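Local structure of aldehyde dehydrogenase 12 (Zea mays, 6D97) at residues L178-Y189 and W524-G535. The protein catalyses the NAD-dependent oxidation of L-glutamate gamma-semialdehyde to glutamate, the last step of proline catabolism in plants. Sequence-based numbering, arbitrary orientation.
Sequences LGQRSNGYRWPY and WSCHREIIYDVG
Arg186 curls back on itself, with chi1, chi2 and chi3 all between -53° and -55°, and this brings its guanidinium flat over the backbone at Cys526 and His527, with Ser525 at its edge. There NE donates in the guanidinium plane to Ser525 OG (3.0 Å), while NH2 adds a weak bond to Ser525 O. Ser525 OG also bonds Lys521 O, in the helix that leads into strand 526-533. A water joins Arg186 NH1 to His527 ND1, and the other ring nitrogen, His527 NE2, donates in the ring plane to Glu529 OE1 at 2.7 Å. A leucine in place of Arg186 would probably leave Ser525 OG without its cross-strand donor and that water without its link to strand 180-187. On the other face of the sheet Arg528 runs out extended, CG anti to its own N (chi1 -169°), laying CD over the six-membered ring of Trp187, 3.8 Å from its centroid; the guanidinium makes an off-centre cation-pi contact and bonds Asn483 and Ser481 of the second subunit. Both strands belong to the antiparallel sheet of the oligomerisation domain of aldehyde dehydrogenases; of its three strands within the chain, 180-187 is in the middle and 526-533 outermost, and the sheet continues across the interface where residues 529-532 pair in parallel with a strand of the second subunit. Further along, Ile530 CD1 packs against Tyr185 CE2 (3.7 Å). At the far end, Gln180, its OE1 held by Asn176 N, reaches Asp533 OD2 with NE2 (2.9 Å) from above the carboxylate plane, and Gly179 CA lies 3.2 Å from Gly535 O, where a side chain on Gly179 would clash.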
ATOM      1  N   LEU A 178      15.865  19.403  -5.333  1.00 32.84           N
ATOM      2  CA  LEU A 178      16.820  18.784  -4.424  1.00 30.98           C
ATOM      3  C   LEU A 178      16.582  19.249  -2.994  1.00 25.70           C
ATOM      4  O   LEU A 178      16.375  20.438  -2.741  1.00 26.78           O
ATOM      5  CB  LEU A 178      18.246  19.125  -4.864  1.00 34.84           C
ATOM      6  CG  LEU A 178      19.408  18.622  -4.010  1.00 35.73           C
ATOM      7  CD1 LEU A 178      19.450  17.099  -4.011  1.00 27.15           C
ATOM      8  CD2 LEU A 178      20.717  19.192  -4.525  1.00 32.16           C
ATOM      9  N   GLY A 179      16.583  18.301  -2.063  1.00 25.07           N
ATOM     10  CA  GLY A 179      16.409  18.616  -0.663  1.00 30.75           C
ATOM     11  C   GLY A 179      14.980  18.648  -0.175  1.00 30.98           C
ATOM     12  O   GLY A 179      14.760  18.829   1.029  1.00 27.36           O
ATOM     13  N   GLN A 180      14.000  18.478  -1.056  1.00 32.67           N
ATOM     14  CA  GLN A 180      12.598  18.509  -0.667  1.00 28.51           C
ATOM     15  C   GLN A 180      11.983  17.128  -0.843  1.00 28.99           C
ATOM     16  O   GLN A 180      12.102  16.522  -1.912  1.00 26.55           O
ATOM     17  CB  GLN A 180      11.815  19.544  -1.478  1.00 26.61           C
ATOM     18  CG  GLN A 180      10.391  19.763  -0.976  1.00 31.60           C
ATOM     19  CD  GLN A 180       9.590  20.692  -1.871  1.00 33.10           C
ATOM     20  OE1 GLN A 180       9.069  20.280  -2.911  1.00 26.10           O
ATOM     21  NE2 GLN A 180       9.499  21.959  -1.476  1.00 25.62           N
ATOM     22  N   ARG A 181      11.336  16.636   0.211  1.00 22.67           N
ATOM     23  CA  ARG A 181      10.601  15.380   0.174  1.00 23.24           C
ATOM     24  C   ARG A 181       9.516  15.459   1.237  1.00 25.28           C
ATOM     25  O   ARG A 181       9.765  15.947   2.343  1.00 27.36           O
ATOM     26  CB  ARG A 181      11.527  14.179   0.408  1.00 25.93           C
ATOM     27  CG  ARG A 181      12.516  14.401   1.532  1.00 40.74           C
ATOM     28  CD  ARG A 181      13.825  13.660   1.305  1.00 47.41           C
ATOM     29  NE  ARG A 181      14.899  14.179   2.155  1.00 62.95           N
ATOM     30  CZ  ARG A 181      15.943  14.874   1.710  1.00 68.63           C
ATOM     31  NH1 ARG A 181      16.064  15.128   0.415  1.00 66.67           N
ATOM     32  NH2 ARG A 181      16.872  15.305   2.556  1.00 61.97           N
ATOM     33  N   SER A 182       8.312  15.012   0.895  1.00 21.61           N
ATOM     34  CA  SER A 182       7.170  15.091   1.797  1.00 22.69           C
ATOM     35  C   SER A 182       6.843  13.714   2.358  1.00 31.65           C
ATOM     36  O   SER A 182       6.905  12.710   1.643  1.00 33.13           O
ATOM     37  CB  SER A 182       5.946  15.670   1.083  1.00 22.09           C
ATOM     38  OG  SER A 182       5.601  14.898  -0.053  1.00 27.77           O
ATOM     39  N   ASN A 183       6.474  13.676   3.639  1.00 25.69           N
ATOM     40  CA  ASN A 183       6.262  12.431   4.362  1.00 24.34           C
ATOM     41  C   ASN A 183       4.887  12.425   5.010  1.00 28.19           C
ATOM     42  O   ASN A 183       4.448  13.436   5.563  1.00 28.18           O
ATOM     43  CB  ASN A 183       7.334  12.232   5.439  1.00 30.94           C
ATOM     44  CG  ASN A 183       8.737  12.266   4.875  1.00 33.07           C
ATOM     45  OD1 ASN A 183       9.252  13.324   4.515  1.00 47.13           O
ATOM     46  ND2 ASN A 183       9.369  11.108   4.808  1.00 38.28           N
ATOM     47  N   GLY A 184       4.220  11.273   4.959  1.00 25.98           N
ATOM     48  CA  GLY A 184       2.954  11.111   5.643  1.00 23.10           C
ATOM     49  C   GLY A 184       3.025  10.101   6.770  1.00 29.19           C
ATOM     50  O   GLY A 184       3.299   8.923   6.529  1.00 25.46           O
ATOM     51  N   TYR A 185       2.769  10.541   7.999  1.00 23.07           N
ATOM     52  CA  TYR A 185       2.887   9.699   9.179  1.00 27.26           C
ATOM     53  C   TYR A 185       1.520   9.424   9.790  1.00 28.69           C
ATOM     54  O   TYR A 185       0.537  10.116   9.512  1.00 26.11           O
ATOM     55  CB  TYR A 185       3.785  10.350  10.238  1.00 23.76           C
ATOM     56  CG  TYR A 185       5.247  10.417   9.871  1.00 25.46           C
ATOM     57  CD1 TYR A 185       6.104   9.355  10.152  1.00 17.80           C
ATOM     58  CD2 TYR A 185       5.776  11.548   9.252  1.00 25.22           C
ATOM     59  CE1 TYR A 185       7.445   9.416   9.824  1.00 17.86           C
ATOM     60  CE2 TYR A 185       7.112  11.620   8.919  1.00 30.30           C
ATOM     61  CZ  TYR A 185       7.942  10.553   9.210  1.00 29.13           C
ATOM     62  OH  TYR A 185       9.271  10.628   8.875  1.00 25.05           O
ATOM     63  N   ARG A 186       1.472   8.399  10.637  1.00 21.80           N
ATOM     64  CA  ARG A 186       0.314   8.121  11.481  1.00 24.48           C
ATOM     65  C   ARG A 186       0.651   8.641  12.872  1.00 24.49           C
ATOM     66  O   ARG A 186       1.453   8.043  13.593  1.00 23.22           O
ATOM     67  CB  ARG A 186      -0.021   6.634  11.506  1.00 28.59           C
ATOM     68  CG  ARG A 186      -0.234   5.996  10.144  1.00 27.66           C
ATOM     69  CD  ARG A 186      -1.258   6.748   9.318  1.00 21.18           C
ATOM     70  NE  ARG A 186      -2.511   6.940  10.043  1.00 20.27           N
ATOM     71  CZ  ARG A 186      -3.567   7.577   9.548  1.00 22.47           C
ATOM     72  NH1 ARG A 186      -3.523   8.077   8.323  1.00 19.25           N
ATOM     73  NH2 ARG A 186      -4.664   7.715  10.281  1.00 20.38           N
ATOM     74  N   TRP A 187       0.045   9.764  13.242  1.00 23.29           N
ATOM     75  CA  TRP A 187       0.299  10.410  14.524  1.00 20.86           C
ATOM     76  C   TRP A 187      -0.750   9.991  15.542  1.00 24.08           C
ATOM     77  O   TRP A 187      -1.922   9.831  15.192  1.00 29.05           O
ATOM     78  CB  TRP A 187       0.267  11.926  14.376  1.00 16.93           C
ATOM     79  CG  TRP A 187       1.399  12.609  15.049  1.00 21.01           C
ATOM     80  CD1 TRP A 187       1.336  13.464  16.114  1.00 17.95           C
ATOM     81  CD2 TRP A 187       2.781  12.497  14.704  1.00 17.60           C
ATOM     82  NE1 TRP A 187       2.597  13.894  16.448  1.00 22.51           N
ATOM     83  CE2 TRP A 187       3.503  13.313  15.600  1.00 18.68           C
ATOM     84  CE3 TRP A 187       3.480  11.784  13.723  1.00 22.09           C
ATOM     85  CZ2 TRP A 187       4.890  13.434  15.545  1.00 25.99           C
ATOM     86  CZ3 TRP A 187       4.856  11.906  13.668  1.00 25.39           C
ATOM     87  CH2 TRP A 187       5.547  12.726  14.575  1.00 22.79           C
ATOM     88  N   PRO A 188      -0.376   9.830  16.807  1.00 30.51           N
ATOM     89  CA  PRO A 188      -1.373   9.510  17.832  1.00 25.40           C
ATOM     90  C   PRO A 188      -2.237  10.722  18.135  1.00 22.30           C
ATOM     91  O   PRO A 188      -1.987  11.838  17.677  1.00 21.15           O
ATOM     92  CB  PRO A 188      -0.523   9.113  19.043  1.00 25.99           C
ATOM     93  CG  PRO A 188       0.729   9.889  18.867  1.00 25.80           C
ATOM     94  CD  PRO A 188       0.976   9.951  17.378  1.00 29.95           C
ATOM     95  N   TYR A 189      -3.276  10.484  18.927  1.00 29.19           N
ATOM     96  CA  TYR A 189      -4.090  11.575  19.436  1.00 25.62           C
ATOM     97  C   TYR A 189      -3.691  11.999  20.840  1.00 25.39           C
ATOM     98  O   TYR A 189      -3.938  13.150  21.220  1.00 26.17           O
ATOM     99  CB  TYR A 189      -5.566  11.187  19.432  1.00 29.99           C
ATOM    100  CG  TYR A 189      -6.183  11.029  18.063  1.00 24.81           C
ATOM    101  CD1 TYR A 189      -6.609  12.129  17.333  1.00 23.32           C
ATOM    102  CD2 TYR A 189      -6.378   9.775  17.516  1.00 22.90           C
ATOM    103  CE1 TYR A 189      -7.194  11.982  16.086  1.00 21.18           C
ATOM    104  CE2 TYR A 189      -6.955   9.619  16.280  1.00 21.91           C
ATOM    105  CZ  TYR A 189      -7.364  10.721  15.570  1.00 23.50           C
ATOM    106  OH  TYR A 189      -7.944  10.538  14.338  1.00 31.53           O
ATOM    107  N   TRP A 524      -7.214   4.987  15.717  1.00 20.72           N
ATOM    108  CA  TRP A 524      -6.328   5.408  16.795  1.00 24.14           C
ATOM    109  C   TRP A 524      -5.166   6.278  16.342  1.00 23.98           C
ATOM    110  O   TRP A 524      -4.253   6.534  17.135  1.00 26.82           O
ATOM    111  CB  TRP A 524      -5.811   4.182  17.543  1.00 15.97           C
ATOM    112  CG  TRP A 524      -6.908   3.524  18.298  1.00 24.08           C
ATOM    113  CD1 TRP A 524      -7.362   2.242  18.154  1.00 21.15           C
ATOM    114  CD2 TRP A 524      -7.729   4.134  19.296  1.00 30.17           C
ATOM    115  NE1 TRP A 524      -8.406   2.014  19.019  1.00 24.20           N
ATOM    116  CE2 TRP A 524      -8.650   3.159  19.731  1.00 23.90           C
ATOM    117  CE3 TRP A 524      -7.769   5.410  19.874  1.00 22.04           C
ATOM    118  CZ2 TRP A 524      -9.600   3.421  20.714  1.00 28.00           C
ATOM    119  CZ3 TRP A 524      -8.711   5.668  20.846  1.00 22.07           C
ATOM    120  CH2 TRP A 524      -9.614   4.676  21.259  1.00 22.41           C
ATOM    121  N   SER A 525      -5.177   6.750  15.100  1.00 18.40           N
ATOM    122  CA  SER A 525      -4.175   7.707  14.662  1.00 19.59           C
ATOM    123  C   SER A 525      -4.797   8.627  13.624  1.00 19.79           C
ATOM    124  O   SER A 525      -5.876   8.363  13.085  1.00 21.30           O
ATOM    125  CB  SER A 525      -2.930   7.012  14.102  1.00 20.26           C
ATOM    126  OG  SER A 525      -3.210   6.353  12.880  1.00 21.94           O
ATOM    127  N   CYS A 526      -4.103   9.727  13.366  1.00 25.56           N
ATOM    128  CA  CYS A 526      -4.471  10.673  12.330  1.00 22.22           C
ATOM    129  C   CYS A 526      -3.261  10.910  11.442  1.00 23.83           C
ATOM    130  O   CYS A 526      -2.128  10.585  11.804  1.00 23.04           O
ATOM    131  CB  CYS A 526      -4.965  12.000  12.921  1.00 21.51           C
ATOM    132  SG  CYS A 526      -3.790  12.810  14.024  1.00 31.24           S
ATOM    133  N   HIS A 527      -3.510  11.471  10.266  1.00 22.00           N
ATOM    134  CA  HIS A 527      -2.423  11.776   9.349  1.00 20.98           C
ATOM    135  C   HIS A 527      -1.682  13.025   9.810  1.00 24.62           C
ATOM    136  O   HIS A 527      -2.302  14.026  10.182  1.00 25.03           O
ATOM    137  CB  HIS A 527      -2.945  11.975   7.929  1.00 19.70           C
ATOM    138  CG  HIS A 527      -1.863  12.229   6.926  1.00 25.77           C
ATOM    139  ND1 HIS A 527      -1.268  11.219   6.201  1.00 24.18           N
ATOM    140  CD2 HIS A 527      -1.251  13.374   6.544  1.00 29.04           C
ATOM    141  CE1 HIS A 527      -0.346  11.733   5.407  1.00 29.11           C
ATOM    142  NE2 HIS A 527      -0.312  13.039   5.598  1.00 28.81           N
ATOM    143  N   ARG A 528      -0.353  12.950   9.805  1.00 21.56           N
ATOM    144  CA  ARG A 528       0.503  14.122   9.906  1.00 23.72           C
ATOM    145  C   ARG A 528       1.456  14.117   8.724  1.00 24.48           C
ATOM    146  O   ARG A 528       2.110  13.105   8.452  1.00 22.48           O
ATOM    147  CB  ARG A 528       1.304  14.166  11.211  1.00 20.68           C
ATOM    148  CG  ARG A 528       1.969  15.520  11.408  1.00 22.01           C
ATOM    149  CD  ARG A 528       2.931  15.586  12.579  1.00 27.39           C
ATOM    150  NE  ARG A 528       3.373  16.963  12.799  1.00 33.34           N
ATOM    151  CZ  ARG A 528       4.313  17.324  13.669  1.00 24.82           C
ATOM    152  NH1 ARG A 528       4.926  16.411  14.405  1.00 18.96           N
ATOM    153  NH2 ARG A 528       4.655  18.597  13.796  1.00 27.75           N
ATOM    154  N   GLU A 529       1.530  15.244   8.029  1.00 22.29           N
ATOM    155  CA  GLU A 529       2.445  15.415   6.914  1.00 20.38           C
ATOM    156  C   GLU A 529       3.637  16.238   7.383  1.00 21.10           C
ATOM    157  O   GLU A 529       3.464  17.320   7.953  1.00 25.14           O
ATOM    158  CB  GLU A 529       1.752  16.099   5.734  1.00 24.12           C
ATOM    159  CG  GLU A 529       2.567  16.123   4.450  1.00 32.38           C
ATOM    160  CD  GLU A 529       2.529  14.799   3.710  1.00 40.49           C
ATOM    161  OE1 GLU A 529       1.660  13.963   4.034  1.00 33.14           O
ATOM    162  OE2 GLU A 529       3.372  14.587   2.812  1.00 34.63           O
ATOM    163  N   ILE A 530       4.836  15.709   7.167  1.00 23.90           N
ATOM    164  CA  ILE A 530       6.081  16.394   7.488  1.00 27.14           C
ATOM    165  C   ILE A 530       6.866  16.525   6.193  1.00 26.86           C
ATOM    166  O   ILE A 530       7.215  15.517   5.565  1.00 26.13           O
ATOM    167  CB  ILE A 530       6.892  15.646   8.558  1.00 25.53           C
ATOM    168  CG1 ILE A 530       6.127  15.620   9.882  1.00 25.16           C
ATOM    169  CG2 ILE A 530       8.249  16.304   8.756  1.00 29.60           C
ATOM    170  CD1 ILE A 530       6.783  14.750  10.936  1.00 25.17           C
ATOM    171  N   ILE A 531       7.124  17.763   5.785  1.00 20.39           N
ATOM    172  CA  ILE A 531       7.749  18.060   4.504  1.00 20.80           C
ATOM    173  C   ILE A 531       9.147  18.585   4.784  1.00 22.25           C
ATOM    174  O   ILE A 531       9.309  19.689   5.318  1.00 26.27           O
ATOM    175  CB  ILE A 531       6.940  19.078   3.691  1.00 21.26           C
ATOM    176  CG1 ILE A 531       5.498  18.599   3.502  1.00 25.75           C
ATOM    177  CG2 ILE A 531       7.614  19.344   2.356  1.00 23.14           C
ATOM    178  CD1 ILE A 531       4.519  19.194   4.509  1.00 25.34           C
ATOM    179  N   TYR A 532      10.158  17.801   4.427  1.00 28.37           N
ATOM    180  CA  TYR A 532      11.530  18.264   4.545  1.00 31.06           C
ATOM    181  C   TYR A 532      11.896  19.124   3.345  1.00 28.10           C
ATOM    182  O   TYR A 532      11.482  18.855   2.214  1.00 33.01           O
ATOM    183  CB  TYR A 532      12.493  17.084   4.674  1.00 30.27           C
ATOM    184  CG  TYR A 532      12.324  16.310   5.963  1.00 35.15           C
ATOM    185  CD1 TYR A 532      12.861  16.782   7.154  1.00 43.99           C
ATOM    186  CD2 TYR A 532      11.627  15.109   5.987  1.00 42.94           C
ATOM    187  CE1 TYR A 532      12.707  16.076   8.334  1.00 44.50           C
ATOM    188  CE2 TYR A 532      11.467  14.398   7.161  1.00 41.12           C
ATOM    189  CZ  TYR A 532      12.007  14.886   8.331  1.00 45.12           C
ATOM    190  OH  TYR A 532      11.848  14.176   9.499  1.00 55.39           O
ATOM    191  N   ASP A 533      12.657  20.183   3.612  1.00 23.01           N
ATOM    192  CA  ASP A 533      13.094  21.134   2.600  1.00 23.94           C
ATOM    193  C   ASP A 533      14.419  21.720   3.067  1.00 32.65           C
ATOM    194  O   ASP A 533      14.479  22.860   3.536  1.00 33.89           O
ATOM    195  CB  ASP A 533      12.045  22.226   2.383  1.00 26.19           C
ATOM    196  CG  ASP A 533      12.007  22.720   0.953  1.00 30.99           C
ATOM    197  OD1 ASP A 533      12.968  22.443   0.204  1.00 29.99           O
ATOM    198  OD2 ASP A 533      11.012  23.372   0.575  1.00 35.75           O
ATOM    199  N   VAL A 534      15.488  20.927   2.956  1.00 32.71           N
ATOM    200  CA  VAL A 534      16.741  21.233   3.641  1.00 30.33           C
ATOM    201  C   VAL A 534      17.706  22.064   2.810  1.00 36.70           C
ATOM    202  O   VAL A 534      18.766  22.456   3.321  1.00 35.49           O
ATOM    203  CB  VAL A 534      17.460  19.935   4.054  1.00 30.59           C
ATOM    204  CG1 VAL A 534      16.601  19.133   5.018  1.00 34.44           C
ATOM    205  CG2 VAL A 534      17.788  19.111   2.817  1.00 24.89           C
ATOM    206  N   GLY A 535      17.390  22.328   1.550  1.00 31.76           N
ATOM    207  CA  GLY A 535      18.311  23.009   0.678  1.00 30.76           C
ATOM    208  C   GLY A 535      19.009  22.043  -0.255  1.00 36.41           C
ATOM    209  O   GLY A 535      18.646  20.866  -0.350  1.00 35.57           O
TER
HETATM  210  O   HOH W   1      15.584  22.074  -0.696  1.00 33.83           O
HETATM  211  O   HOH W   2       4.138  12.840   0.871  1.00 29.97           O
HETATM  212  O   HOH W   3      -1.373   8.464   6.487  1.00 26.07           O